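Local coordinates for protein Lys-gingipain W83 (Porphyromonas gingivalis, PDB 4ITC) that cleaves proteins after lysine as a cysteine protease, here represented by its K1 cleaved adhesin domain, a calcium-binding beta sandwich with hemolytic activity when isolated, at residues A[18-23]-A[60-65]; A[90-95]-A[153-158]; A[110-115]-A[136-141]. One frame throughout, in Å; residues are numbered along the deposited sequence.

Contact 1. Residues A[18-23]-A[60-65]. With CA (calcium ion), chain B; GAI (guanidine), chain G.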
loop_
_atom_site.group_PDB
_atom_site.type_symbol
_atom_site.label_atom_id
_atom_site.label_comp_id
_atom_site.label_asym_id
_atom_site.label_seq_id
_atom_site.Cartn_x
_atom_site.Cartn_y
_atom_site.Cartn_z
ATOM N N THR A 18 -10.080 6.393 0.274
ATOM C CA THR A 18 -9.711 5.534 -0.848
ATOM C C THR A 18 -10.185 6.179 -2.123
ATOM O O THR A 18 -11.267 6.799 -2.170
ATOM C CB THR A 18 -10.240 4.090 -0.729
ATOM O OG1 THR A 18 -11.659 4.104 -0.474
ATOM C CG2 THR A 18 -9.497 3.330 0.350
ATOM N N ILE A 19 -9.364 6.085 -3.156
ATOM C CA ILE A 19 -9.726 6.562 -4.484
ATOM C C ILE A 19 -9.495 5.452 -5.496
ATOM O O ILE A 19 -8.392 4.998 -5.704
ATOM C CB ILE A 19 -8.971 7.810 -4.951
ATOM C CG1 ILE A 19 -8.965 8.901 -3.863
ATOM C CG2 ILE A 19 -9.570 8.295 -6.256
ATOM C CD1 ILE A 19 -8.076 10.070 -4.209
ATOM N N ASP A 20 -10.579 5.059 -6.152
ATOM C CA ASP A 20 -10.532 4.131 -7.264
ATOM C C ASP A 20 -10.438 4.959 -8.512
ATOM O O ASP A 20 -11.467 5.242 -9.196
ATOM C CB ASP A 20 -11.809 3.285 -7.268
ATOM C CG ASP A 20 -11.978 2.443 -8.500
ATOM O OD1 ASP A 20 -11.010 2.108 -9.189
ATOM O OD2 ASP A 20 -13.175 2.093 -8.793
ATOM N N ALA A 21 -9.233 5.405 -8.860
ATOM C CA ALA A 21 -9.112 6.432 -9.882
ATOM C C ALA A 21 -9.397 5.920 -11.283
ATOM O O ALA A 21 -9.879 6.671 -12.142
ATOM C CB ALA A 21 -7.770 7.110 -9.809
ATOM N N ASP A 22 -9.125 4.640 -11.511
ATOM C CA ASP A 22 -9.352 4.047 -12.834
ATOM C C ASP A 22 -10.842 3.711 -13.030
ATOM O O ASP A 22 -11.264 3.563 -14.194
ATOM C CB ASP A 22 -8.522 2.797 -12.988
ATOM C CG ASP A 22 -8.849 1.786 -11.935
ATOM O OD1 ASP A 22 -8.294 1.938 -10.808
ATOM O OD2 ASP A 22 -9.661 0.858 -12.190
ATOM N N GLY A 23 -11.626 3.635 -11.955
ATOM C CA GLY A 23 -13.115 3.539 -12.024
ATOM C C GLY A 23 -13.673 2.133 -12.234
ATOM O O GLY A 23 -14.862 1.977 -12.533
ATOM N N PRO A 60 -5.231 -1.358 -12.237
ATOM C CA PRO A 60 -5.491 -0.454 -11.106
ATOM C C PRO A 60 -4.813 0.908 -11.227
ATOM O O PRO A 60 -3.688 1.018 -11.737
ATOM C CB PRO A 60 -4.905 -1.205 -9.897
ATOM C CG PRO A 60 -3.989 -2.201 -10.486
ATOM C CD PRO A 60 -4.602 -2.612 -11.789
ATOM N N ASP A 61 -5.488 1.908 -10.690
ATOM C CA ASP A 61 -4.911 3.157 -10.295
ATOM C C ASP A 61 -5.639 3.527 -9.017
ATOM O O ASP A 61 -6.594 4.321 -8.993
ATOM C CB ASP A 61 -5.025 4.207 -11.381
ATOM C CG ASP A 61 -4.330 5.492 -11.017
ATOM O OD1 ASP A 61 -3.652 5.515 -9.968
ATOM O OD2 ASP A 61 -4.481 6.502 -11.773
ATOM N N ASN A 62 -5.203 2.867 -7.927
ATOM C CA ASN A 62 -5.943 2.881 -6.635
ATOM C C ASN A 62 -5.117 3.571 -5.571
ATOM O O ASN A 62 -3.923 3.203 -5.375
ATOM C CB ASN A 62 -6.253 1.485 -6.143
ATOM C CG ASN A 62 -7.009 0.589 -7.147
ATOM O OD1 ASN A 62 -7.782 1.065 -8.037
ATOM N ND2 ASN A 62 -6.863 -0.739 -6.954
ATOM N N TYR A 63 -5.736 4.470 -4.832
ATOM C CA TYR A 63 -5.083 5.254 -3.794
ATOM C C TYR A 63 -5.654 4.902 -2.451
ATOM O O TYR A 63 -6.862 4.742 -2.297
ATOM C CB TYR A 63 -5.285 6.738 -3.972
ATOM C CG TYR A 63 -4.667 7.383 -5.219
ATOM C CD1 TYR A 63 -5.185 7.198 -6.471
ATOM C CD2 TYR A 63 -3.596 8.237 -5.089
ATOM C CE1 TYR A 63 -4.630 7.815 -7.568
ATOM C CE2 TYR A 63 -3.042 8.862 -6.180
ATOM C CZ TYR A 63 -3.593 8.651 -7.424
ATOM O OH TYR A 63 -3.071 9.290 -8.517
ATOM N N LEU A 64 -4.773 4.789 -1.462
ATOM C CA LEU A 64 -5.134 4.660 -0.042
ATOM C C LEU A 64 -4.420 5.818 0.648
ATOM O O LEU A 64 -3.182 5.919 0.583
ATOM C CB LEU A 64 -4.657 3.329 0.502
ATOM C CG LEU A 64 -4.839 3.119 1.997
ATOM C CD1 LEU A 64 -6.293 3.100 2.429
ATOM C CD2 LEU A 64 -4.123 1.850 2.425
ATOM N N ILE A 65 -5.196 6.667 1.322
ATOM C CA ILE A 65 -4.696 7.937 1.804
ATOM C C ILE A 65 -4.948 8.071 3.299
ATOM O O ILE A 65 -6.049 7.780 3.769
ATOM C CB ILE A 65 -5.395 9.091 1.040
ATOM C CG1 ILE A 65 -5.060 9.020 -0.472
ATOM C CG2 ILE A 65 -5.004 10.468 1.580
ATOM C CD1 ILE A 65 -6.092 9.664 -1.355
HETATM CA CA CA B . -9.541 0.378 -9.500
HETATM C C GAI G . -12.253 3.721 3.355
HETATM N N1 GAI G . -11.961 4.659 2.561
HETATM N N2 GAI G . -12.180 3.873 4.676
HETATM N N3 GAI G . -12.656 2.550 2.857
HETATM O O HOH W 1 -8.378 -1.635 -10.219
#
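Asp20, Asp22 and Asn62 meet at one calcium ion. Asp20 gives OD1 to the calcium at 2.3 Å, and its OD2 bonds Gly25 N. Asn62 binds the ion through OD1. Asp22 CG lies between its backbone N and carbonyl carbon (chi1 59°), which brings both oxygens to the metal, OD2 at the longer distance. Asp20 and Asn62 lie side by side, carboxylate and amide planes 74° apart. A water, Asp24 OD1 and the carbonyl oxygen of His26 complete the site. Ser47 OG holds Asn62 ND2, which should fix the amide's rotation.

The backbone bonds are those of two antiparallel strands, the edge strand 17-20 and strand 62-65, in one sheet of the beta sandwich. Ile19 and Tyr63 form the hydrogen-bonded pair, each N bonded to the other's O. Past the strand end, Ala21 N reaches Asp61 O at 2.9 Å. Asp61 N bonds Asp22 OD1 at 2.8 Å, from above the carboxylate plane. This oxygen thus serves metal and backbone. Asp61's own carboxylate turns to Arg152 in a salt bridge.

Most apolar contacts lie on the face of Ile19 and Tyr63. Ile19 CD1 presses on Ile65 CD1 at 3.5 Å, a tight fit. Ala21 CB sits at the Tyr63 ring edge, 3.9 Å from CE1. On the other face Thr18 CG2 touches Leu64 CD1, while Thr18 OG1 accepts a hydrogen bond from a bound guanidine.

Contact 2. Residues A[90-95]-A[153-158]. With GAI (guanidine), chain E.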
loop_
_atom_site.group_PDB
_atom_site.type_symbol
_atom_site.label_atom_id
_atom_site.label_comp_id
_atom_site.label_asym_id
_atom_site.label_seq_id
_atom_site.Cartn_x
_atom_site.Cartn_y
_atom_site.Cartn_z
ATOM N N SER A 90 5.233 -9.047 -9.374
ATOM C CA SER A 90 5.653 -7.756 -9.910
ATOM C C SER A 90 4.555 -6.719 -9.879
ATOM O O SER A 90 3.960 -6.389 -10.922
ATOM C CB SER A 90 6.165 -7.923 -11.341
ATOM O OG SER A 90 7.255 -8.814 -11.319
ATOM N N GLU A 91 4.271 -6.235 -8.664
ATOM C CA GLU A 91 3.352 -5.135 -8.477
ATOM C C GLU A 91 4.117 -3.834 -8.332
ATOM O O GLU A 91 5.124 -3.762 -7.594
ATOM C CB GLU A 91 2.472 -5.389 -7.241
ATOM C CG GLU A 91 1.623 -6.676 -7.336
ATOM C CD GLU A 91 0.450 -6.597 -8.311
ATOM O OE1 GLU A 91 0.287 -5.555 -9.006
ATOM O OE2 GLU A 91 -0.296 -7.602 -8.442
ATOM N N HIS A 92 3.587 -2.804 -8.952
ATOM C CA HIS A 92 4.190 -1.480 -8.958
ATOM C C HIS A 92 3.377 -0.546 -8.095
ATOM O O HIS A 92 2.158 -0.513 -8.195
ATOM C CB HIS A 92 4.251 -0.960 -10.394
ATOM C CG HIS A 92 4.998 0.338 -10.540
ATOM N ND1 HIS A 92 6.374 0.372 -10.619
ATOM C CD2 HIS A 92 4.585 1.624 -10.527
ATOM C CE1 HIS A 92 6.766 1.634 -10.696
ATOM N NE2 HIS A 92 5.706 2.411 -10.658
ATOM N N TYR A 93 4.076 0.273 -7.325
ATOM C CA TYR A 93 3.388 1.214 -6.458
ATOM C C TYR A 93 4.270 2.417 -6.196
ATOM O O TYR A 93 5.500 2.413 -6.482
ATOM C CB TYR A 93 2.970 0.569 -5.110
ATOM C CG TYR A 93 4.122 0.305 -4.177
ATOM C CD1 TYR A 93 4.997 -0.765 -4.386
ATOM C CD2 TYR A 93 4.380 1.141 -3.123
ATOM C CE1 TYR A 93 6.083 -0.989 -3.549
ATOM C CE2 TYR A 93 5.461 0.918 -2.283
ATOM C CZ TYR A 93 6.312 -0.124 -2.535
ATOM O OH TYR A 93 7.370 -0.302 -1.650
ATOM N N ALA A 94 3.649 3.444 -5.654
ATOM C CA ALA A 94 4.405 4.629 -5.222
ATOM C C ALA A 94 3.774 5.171 -3.955
ATOM O O ALA A 94 2.600 4.915 -3.697
ATOM C CB ALA A 94 4.479 5.690 -6.317
ATOM N N VAL A 95 4.562 5.903 -3.165
ATOM C CA VAL A 95 4.113 6.619 -2.009
ATOM C C VAL A 95 4.345 8.094 -2.241
ATOM O O VAL A 95 5.450 8.493 -2.697
ATOM C CB VAL A 95 4.904 6.177 -0.749
ATOM C CG1 VAL A 95 4.528 6.959 0.478
ATOM C CG2 VAL A 95 4.774 4.686 -0.527
ATOM N N HIS A 153 -1.368 2.157 -6.042
ATOM C CA HIS A 153 -1.131 0.940 -6.855
ATOM C C HIS A 153 -1.512 1.247 -8.270
ATOM O O HIS A 153 -2.667 1.506 -8.533
ATOM C CB HIS A 153 -1.973 -0.203 -6.311
ATOM C CG HIS A 153 -1.747 -1.505 -6.993
ATOM N ND1 HIS A 153 -2.691 -2.515 -6.996
ATOM C CD2 HIS A 153 -0.645 -2.021 -7.566
ATOM C CE1 HIS A 153 -2.189 -3.579 -7.593
ATOM N NE2 HIS A 153 -0.948 -3.299 -7.958
ATOM N N PHE A 154 -0.525 1.268 -9.167
ATOM C CA PHE A 154 -0.746 1.789 -10.526
ATOM C C PHE A 154 0.328 1.246 -11.432
ATOM O O PHE A 154 1.280 0.648 -10.953
ATOM C CB PHE A 154 -0.795 3.350 -10.580
ATOM C CG PHE A 154 0.555 4.022 -10.426
ATOM C CD1 PHE A 154 1.315 3.865 -9.272
ATOM C CD2 PHE A 154 1.062 4.799 -11.434
ATOM C CE1 PHE A 154 2.540 4.459 -9.140
ATOM C CE2 PHE A 154 2.301 5.415 -11.299
ATOM C CZ PHE A 154 3.049 5.213 -10.166
ATOM N N GLN A 155 0.177 1.461 -12.742
ATOM C CA GLN A 155 1.151 0.916 -13.737
ATOM C C GLN A 155 1.451 -0.551 -13.438
ATOM O O GLN A 155 2.618 -1.004 -13.448
ATOM C CB GLN A 155 2.429 1.752 -13.810
ATOM C CG GLN A 155 2.159 3.065 -14.515
ATOM C CD GLN A 155 3.322 4.039 -14.481
ATOM O OE1 GLN A 155 4.451 3.688 -14.144
ATOM N NE2 GLN A 155 3.041 5.267 -14.841
ATOM N N SER A 156 0.370 -1.265 -13.100
ATOM C CA SER A 156 0.412 -2.664 -12.721
ATOM C C SER A 156 -0.697 -3.381 -13.465
ATOM O O SER A 156 -1.803 -2.850 -13.672
ATOM C CB SER A 156 0.181 -2.855 -11.210
ATOM O OG SER A 156 1.222 -2.252 -10.455
ATOM N N THR A 157 -0.396 -4.578 -13.929
ATOM C CA THR A 157 -1.472 -5.404 -14.493
ATOM C C THR A 157 -1.057 -6.871 -14.520
ATOM O O THR A 157 0.124 -7.213 -14.704
ATOM C CB THR A 157 -1.850 -4.903 -15.907
ATOM O OG1 THR A 157 -3.041 -5.562 -16.339
ATOM C CG2 THR A 157 -0.730 -5.225 -16.922
ATOM N N ASP A 158 -2.018 -7.742 -14.280
ATOM C CA ASP A 158 -1.864 -9.165 -14.541
ATOM C C ASP A 158 -0.821 -9.866 -13.701
ATOM O O ASP A 158 -0.140 -10.766 -14.158
ATOM C CB ASP A 158 -1.600 -9.391 -16.063
ATOM C CG ASP A 158 -1.762 -10.814 -16.456
ATOM O OD1 ASP A 158 -2.573 -11.552 -15.849
ATOM O OD2 ASP A 158 -1.102 -11.213 -17.444
HETATM C C GAI E . 1.430 -13.661 -15.605
HETATM N N1 GAI E . 2.201 -14.659 -15.756
HETATM N N2 GAI E . 0.295 -13.562 -16.266
HETATM N N3 GAI E . 1.864 -12.741 -14.780
#
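The loop that leaves strand 148-153 folds over the start of strand 92-98, and His153 and Glu91 meet there in a His-carboxylate hydrogen bond. His153 NE2 donates to Glu91 OE1 at 2.8 Å. The oxygen lies in the plane of the imidazole, at its edge, but the donor stands 57° out of the carboxylate plane. The Glu91 chain bends at chi2, which turns the carboxylate back toward the ring. Both groups have second partners. His153 ND1 bonds Ser47 OG, and Glu91 OE2 takes bonds from Ser49 OG and Phe160 N. With both ends bonded, neither group is likely to turn freely.

Tyr93 and His153 are an antiparallel non-hydrogen-bonded pair in the five-stranded sheet of the beta sandwich. Beyond this pair the chain after His153 leaves the ladder. Phe154 N makes a weak bond to His92 O, and Ser156 takes over from the regular ladder. In one of its two conformers, its OG accepts a hydrogen bond from His92 N at 2.9 Å, much as a backbone carbonyl would.

The aromatic contact lies between His92 and Phe154. His92 turns an edge to the face of Phe154 in an offset edge-to-face pair, with centroids 5.1 Å apart and planes at 67°. His92 CD2 stands 3.7 Å above the plane of the Phe154 ring, toward the rim. With CG of Phe154 between its backbone N and carbonyl carbon (chi1 74°), the ring turns its edge to Ala94, with CE1 3.6 Å from Ala94 CB. The His92 ring is held beyond the contact by Glu113 at NE2 and Thr115 at ND1. Farther along the loop, Asp158 binds a guanidine through its backbone O and OD2.

Contact 3. Residues A[110-115]-A[136-141]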
loop_
_atom_site.group_PDB
_atom_site.type_symbol
_atom_site.label_atom_id
_atom_site.label_comp_id
_atom_site.label_asym_id
_atom_site.label_seq_id
_atom_site.Cartn_x
_atom_site.Cartn_y
_atom_site.Cartn_z
ATOM N N ALA A 110 6.380 11.951 -5.540
ATOM C CA ALA A 110 6.641 10.528 -5.285
ATOM C C ALA A 110 7.877 10.419 -4.463
ATOM O O ALA A 110 8.999 10.709 -4.953
ATOM C CB ALA A 110 6.797 9.677 -6.533
ATOM N N LEU A 111 7.686 9.984 -3.236
ATOM C CA LEU A 111 8.779 9.795 -2.283
ATOM C C LEU A 111 9.491 8.485 -2.459
ATOM O O LEU A 111 10.676 8.350 -2.113
ATOM C CB LEU A 111 8.240 9.897 -0.847
ATOM C CG LEU A 111 7.405 11.152 -0.488
ATOM C CD1 LEU A 111 6.913 11.063 0.940
ATOM C CD2 LEU A 111 8.192 12.423 -0.696
ATOM N N LEU A 112 8.754 7.485 -2.924
ATOM C CA LEU A 112 9.204 6.119 -3.123
ATOM C C LEU A 112 8.385 5.556 -4.286
ATOM O O LEU A 112 7.197 5.764 -4.342
ATOM C CB LEU A 112 9.013 5.274 -1.856
ATOM C CG LEU A 112 9.375 3.788 -1.932
ATOM C CD1 LEU A 112 10.781 3.576 -2.405
ATOM C CD2 LEU A 112 9.236 3.159 -0.555
ATOM N N GLU A 113 9.032 4.915 -5.237
ATOM C CA GLU A 113 8.323 4.280 -6.342
ATOM C C GLU A 113 9.108 3.056 -6.738
ATOM O O GLU A 113 10.329 3.147 -6.991
ATOM C CB GLU A 113 8.170 5.240 -7.519
ATOM C CG GLU A 113 7.516 4.588 -8.718
ATOM C CD GLU A 113 7.010 5.526 -9.795
ATOM O OE1 GLU A 113 7.226 6.769 -9.699
ATOM O OE2 GLU A 113 6.401 5.015 -10.758
ATOM N N GLU A 114 8.462 1.895 -6.809
ATOM C CA GLU A 114 9.153 0.666 -7.122
ATOM C C GLU A 114 8.232 -0.417 -7.605
ATOM O O GLU A 114 7.006 -0.346 -7.416
ATOM C CB GLU A 114 9.954 0.163 -5.923
ATOM C CG GLU A 114 9.134 -0.406 -4.798
ATOM C CD GLU A 114 9.978 -0.913 -3.617
ATOM O OE1 GLU A 114 9.456 -1.764 -2.862
ATOM O OE2 GLU A 114 11.149 -0.473 -3.472
ATOM N N THR A 115 8.824 -1.407 -8.254
ATOM C CA THR A 115 8.132 -2.656 -8.603
ATOM C C THR A 115 8.687 -3.745 -7.699
ATOM O O THR A 115 9.910 -3.935 -7.587
ATOM C CB THR A 115 8.322 -3.017 -10.095
ATOM O OG1 THR A 115 7.872 -1.940 -10.925
ATOM C CG2 THR A 115 7.530 -4.293 -10.474
ATOM N N ARG A 136 8.564 -7.071 3.266
ATOM C CA ARG A 136 9.698 -6.165 3.368
ATOM C C ARG A 136 9.259 -4.849 3.969
ATOM O O ARG A 136 8.131 -4.409 3.744
ATOM C CB ARG A 136 10.347 -5.953 2.017
ATOM C CG ARG A 136 10.895 -7.283 1.485
ATOM C CD ARG A 136 11.786 -7.087 0.275
ATOM N NE ARG A 136 12.838 -6.106 0.576
ATOM C CZ ARG A 136 14.104 -6.341 0.941
ATOM N NH1 ARG A 136 14.620 -7.572 1.025
ATOM N NH2 ARG A 136 14.863 -5.286 1.186
ATOM N N GLN A 137 10.137 -4.212 4.711
ATOM C CA GLN A 137 9.842 -2.966 5.375
ATOM C C GLN A 137 10.454 -1.805 4.587
ATOM O O GLN A 137 11.573 -1.896 4.086
ATOM C CB GLN A 137 10.358 -2.978 6.808
ATOM C CG GLN A 137 9.861 -1.756 7.556
ATOM C CD GLN A 137 10.250 -1.704 8.990
ATOM O OE1 GLN A 137 11.383 -2.020 9.317
ATOM N NE2 GLN A 137 9.325 -1.258 9.860
ATOM N N LYS A 138 9.722 -0.698 4.493
ATOM C CA LYS A 138 10.167 0.494 3.769
ATOM C C LYS A 138 10.144 1.672 4.743
ATOM O O LYS A 138 9.313 1.739 5.645
ATOM C CB LYS A 138 9.219 0.814 2.599
ATOM C CG LYS A 138 8.921 -0.331 1.648
ATOM C CD LYS A 138 10.123 -0.774 0.853
ATOM C CE LYS A 138 9.858 -2.109 0.204
ATOM N NZ LYS A 138 11.049 -2.506 -0.596
ATOM N N THR A 139 11.096 2.571 4.555
ATOM C CA THR A 139 11.234 3.773 5.381
ATOM C C THR A 139 11.373 4.952 4.460
ATOM O O THR A 139 12.204 4.939 3.527
ATOM C CB THR A 139 12.530 3.708 6.238
ATOM O OG1 THR A 139 12.453 2.561 7.057
ATOM C CG2 THR A 139 12.636 4.915 7.132
ATOM N N VAL A 140 10.507 5.933 4.685
ATOM C CA VAL A 140 10.369 7.120 3.825
ATOM C C VAL A 140 10.382 8.389 4.663
ATOM O O VAL A 140 9.663 8.489 5.624
ATOM C CB VAL A 140 9.018 7.055 3.057
ATOM C CG1 VAL A 140 8.855 8.266 2.170
ATOM C CG2 VAL A 140 8.944 5.752 2.242
ATOM N N ASP A 141 11.197 9.375 4.301
ATOM C CA ASP A 141 11.174 10.671 4.984
ATOM C C ASP A 141 10.040 11.504 4.418
ATOM O O ASP A 141 9.850 11.587 3.195
ATOM C CB ASP A 141 12.522 11.372 4.808
ATOM C CG ASP A 141 13.635 10.671 5.610
ATOM O OD1 ASP A 141 13.404 10.388 6.807
ATOM O OD2 ASP A 141 14.704 10.350 5.046
#
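Glu114 and Lys138 reach toward each other from opposite directions and join their charged ends in a salt bridge. Lys138 NZ lies 2.9 Å from Glu114 OE1 and uses the syn lone pair of that oxygen, on the side of OE2. OE2 itself is farther off, at 3.5 Å from NZ. The carboxylate is carried by a chain extended beyond CG. Lys138 bends at chi2 (-67°) and is extended from there on, which carries the amine back toward the Arg136 end of the strand and across to the glutamate. Tyr93 OH makes a weak hydrogen bond to the same Glu114 OE1, so this oxygen has two partners.

The rest of the contact is apolar. Val140 offers its two methyl groups to two neighbouring leucines. CG1 goes to Leu111, meeting CB at 3.5 Å, which is tight for two carbons. Leu111 and Val140 cross at about a right angle, and Leu111 CD1 continues past the valine to lie 3.7 Å from Asp141 O. The other methyl, CG2, meets Leu112 CD2 at 3.8 Å. Leu112 CD2 also touches Lys138 CB, at 3.9 Å, with the two side chains again near a right angle. The leucine thus bridges the valine and the aliphatic base of the lysine.

The corner at Leu111 and the bulge there probably let both consecutive leucines face Val140. Leu111 and Leu112 stand opposite Val95 as a classic beta bulge in strand 109-115. The strand axes of 112-115 and 136-141 are 9.6 Å apart at closest approach, at 153°. They belong to different sheets, and their side chains meet between the two sheets, near one edge of the sandwich, as expected where two layers of a beta sandwich face each other.

From the N terminus, contact 1 closes first. It brings 60-65 back to 18-23 and sets the edge strand 17-20 against strand 62-65. Contact 2 opens afterwards, at 90-95, and closes a long loop at 153-158. Contact 3 lies wholly within that loop, joining 110-115 to 136-141. Contacts 1 and 2 touch where strand 62-65 pairs with strand 148-153, through Asn62 O and His153 N. Contacts 2 and 3 touch where strands 92-98 and 109-115 run side by side. All three reach the five-stranded sheet. Contact 3 ties its far edge strand to the six-stranded sheet, so the series runs from one edge to the other.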